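Local coordinates for protein branched-chain phosphotransacylase (Enterococcus faecalis, PDB 1YCO) that probably transfers acyl groups between coenzyme A and phosphate, at residues 18-23 and 261-266. Numbering follows the deposited sequence.
Sequences VKKALK and SKFHSL
The aliphatic arm of Lys20 runs across one face of the Phe263 ring, the two side chains crossing at about a right angle. Lys20 CE lies closest, 3.6 Å from Phe263 CD2 and displaced from the ring centre toward the rim, in a CH-pi contact measuring 3.9 Å to the centroid. The lysine chain is extended through chi3 and bends only at its last torsion (chi4 58°). This leaves NZ over the same face in a longer cation-pi contact, 4.9 Å from the centroid. That ammonium is shared: it forms a salt bridge to Glu24 of its own helix and one to Glu260 of the opposing helix, the latter linking the two helices; together they probably fix the arm over the ring. Farther round the ring, Phe263 CE1 reaches the backbone of the other helix, 3.7 Å from Ala21 CA. The small methyl of Ala21 touches both this ring and Leu266, whose CD2 is 4.1 Å from Ala21 CB. No hydrogen bond joins the two segments, whose axes come no closer than 10.4 Å and cross at -48°. Leu17 adds to the packing on Phe263, while Phe31 of strand 29-35 touches Ala21. Helix 12-24, the connection of the beta-alpha-beta unit formed by adjacent parallel strands 2-7 and 29-35, thus packs against C-terminal helix 259-274 in a helical layer of the parallel alpha/beta domain.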
loop_
_atom_site.group_PDB
_atom_site.type_symbol
_atom_site.label_atom_id
_atom_site.label_comp_id
_atom_site.label_asym_id
_atom_site.label_seq_id
_atom_site.Cartn_x
_atom_site.Cartn_y
_atom_site.Cartn_z
ATOM N N VAL A 18 1.520 -27.676 12.831
ATOM C CA VAL A 18 1.712 -28.259 14.147
ATOM C C VAL A 18 3.082 -28.932 14.217
ATOM O O VAL A 18 3.882 -28.650 15.116
ATOM C CB VAL A 18 0.599 -29.278 14.456
ATOM C CG1 VAL A 18 0.851 -29.933 15.803
ATOM C CG2 VAL A 18 -0.750 -28.573 14.452
ATOM N N LYS A 19 3.359 -29.807 13.256
ATOM C CA LYS A 19 4.643 -30.495 13.234
ATOM C C LYS A 19 5.793 -29.488 13.317
ATOM O O LYS A 19 6.691 -29.612 14.162
ATOM C CB LYS A 19 4.777 -31.351 11.967
ATOM C CG LYS A 19 3.853 -32.556 11.961
ATOM C CD LYS A 19 4.136 -33.498 10.806
ATOM C CE LYS A 19 3.210 -34.722 10.864
ATOM N NZ LYS A 19 3.386 -35.662 9.704
ATOM N N LYS A 20 5.753 -28.485 12.444
ATOM C CA LYS A 20 6.783 -27.458 12.427
ATOM C C LYS A 20 6.893 -26.778 13.788
ATOM O O LYS A 20 7.985 -26.648 14.338
ATOM C CB LYS A 20 6.467 -26.409 11.355
ATOM C CG LYS A 20 7.520 -25.320 11.231
ATOM C CD LYS A 20 7.152 -24.331 10.133
ATOM C CE LYS A 20 8.197 -23.230 10.001
ATOM N NZ LYS A 20 9.565 -23.761 9.702
ATOM N N ALA A 21 5.752 -26.358 14.330
ATOM C CA ALA A 21 5.713 -25.683 15.620
ATOM C C ALA A 21 6.263 -26.531 16.754
ATOM O O ALA A 21 7.117 -26.075 17.513
ATOM C CB ALA A 21 4.288 -25.254 15.941
ATOM N N LEU A 22 5.769 -27.760 16.880
ATOM C CA LEU A 22 6.234 -28.644 17.945
ATOM C C LEU A 22 7.728 -28.927 17.799
ATOM O O LEU A 22 8.425 -29.108 18.795
ATOM C CB LEU A 22 5.438 -29.959 17.949
ATOM C CG LEU A 22 3.997 -29.896 18.484
ATOM C CD1 LEU A 22 3.339 -31.246 18.341
ATOM C CD2 LEU A 22 3.995 -29.455 19.948
ATOM N N LYS A 23 8.215 -28.938 16.562
ATOM C CA LYS A 23 9.626 -29.197 16.303
ATOM C C LYS A 23 10.528 -28.041 16.743
ATOM O O LYS A 23 11.525 -28.253 17.438
ATOM C CB LYS A 23 9.847 -29.473 14.815
ATOM C CG LYS A 23 11.203 -30.081 14.496
ATOM C CD LYS A 23 11.428 -30.192 12.991
ATOM C CE LYS A 23 12.091 -28.935 12.421
ATOM N NZ LYS A 23 11.405 -27.660 12.804
ATOM N N SER A 261 3.999 -18.840 6.648
ATOM C CA SER A 261 3.128 -17.705 6.894
ATOM C C SER A 261 2.317 -17.934 8.168
ATOM O O SER A 261 2.260 -17.066 9.041
ATOM C CB SER A 261 2.201 -17.491 5.693
ATOM O OG SER A 261 1.259 -16.471 5.952
ATOM N N LYS A 262 1.691 -19.099 8.284
ATOM C CA LYS A 262 0.905 -19.393 9.479
ATOM C C LYS A 262 1.827 -19.403 10.693
ATOM O O LYS A 262 1.477 -18.884 11.753
ATOM C CB LYS A 262 0.211 -20.750 9.347
ATOM C CG LYS A 262 -0.827 -20.804 8.249
ATOM C CD LYS A 262 -1.213 -22.238 7.897
ATOM C CE LYS A 262 -2.219 -22.253 6.748
ATOM N NZ LYS A 262 -2.310 -23.571 6.060
ATOM N N PHE A 263 3.015 -19.974 10.518
ATOM C CA PHE A 263 3.987 -20.070 11.598
ATOM C C PHE A 263 4.380 -18.695 12.162
ATOM O O PHE A 263 4.510 -18.527 13.380
ATOM C CB PHE A 263 5.237 -20.822 11.120
ATOM C CG PHE A 263 6.188 -21.174 12.225
ATOM C CD1 PHE A 263 5.807 -22.057 13.231
ATOM C CD2 PHE A 263 7.456 -20.599 12.278
ATOM C CE1 PHE A 263 6.675 -22.360 14.284
ATOM C CE2 PHE A 263 8.334 -20.894 13.324
ATOM C CZ PHE A 263 7.944 -21.774 14.330
ATOM N N HIS A 264 4.555 -17.717 11.279
ATOM C CA HIS A 264 4.926 -16.379 11.708
ATOM C C HIS A 264 3.852 -15.748 12.599
ATOM O O HIS A 264 4.172 -15.111 13.601
ATOM C CB HIS A 264 5.200 -15.469 10.501
ATOM C CG HIS A 264 6.395 -15.871 9.692
ATOM N ND1 HIS A 264 7.523 -16.429 10.256
ATOM C CD2 HIS A 264 6.660 -15.743 8.369
ATOM C CE1 HIS A 264 8.431 -16.627 9.316
ATOM N NE2 HIS A 264 7.934 -16.219 8.164
ATOM N N SER A 265 2.584 -15.926 12.225
ATOM C CA SER A 265 1.478 -15.383 13.007
ATOM C C SER A 265 1.408 -16.113 14.342
ATOM O O SER A 265 1.256 -15.502 15.410
ATOM C CB SER A 265 0.151 -15.531 12.260
ATOM O OG SER A 265 0.133 -14.692 11.110
ATOM N N LEU A 266 1.534 -17.433 14.281
ATOM C CA LEU A 266 1.514 -18.239 15.491
ATOM C C LEU A 266 2.658 -17.800 16.410
ATOM O O LEU A 266 2.498 -17.702 17.632
ATOM C CB LEU A 266 1.648 -19.721 15.138
ATOM C CG LEU A 266 1.852 -20.680 16.307
ATOM C CD1 LEU A 266 0.848 -20.405 17.419
ATOM C CD2 LEU A 266 1.715 -22.104 15.784
#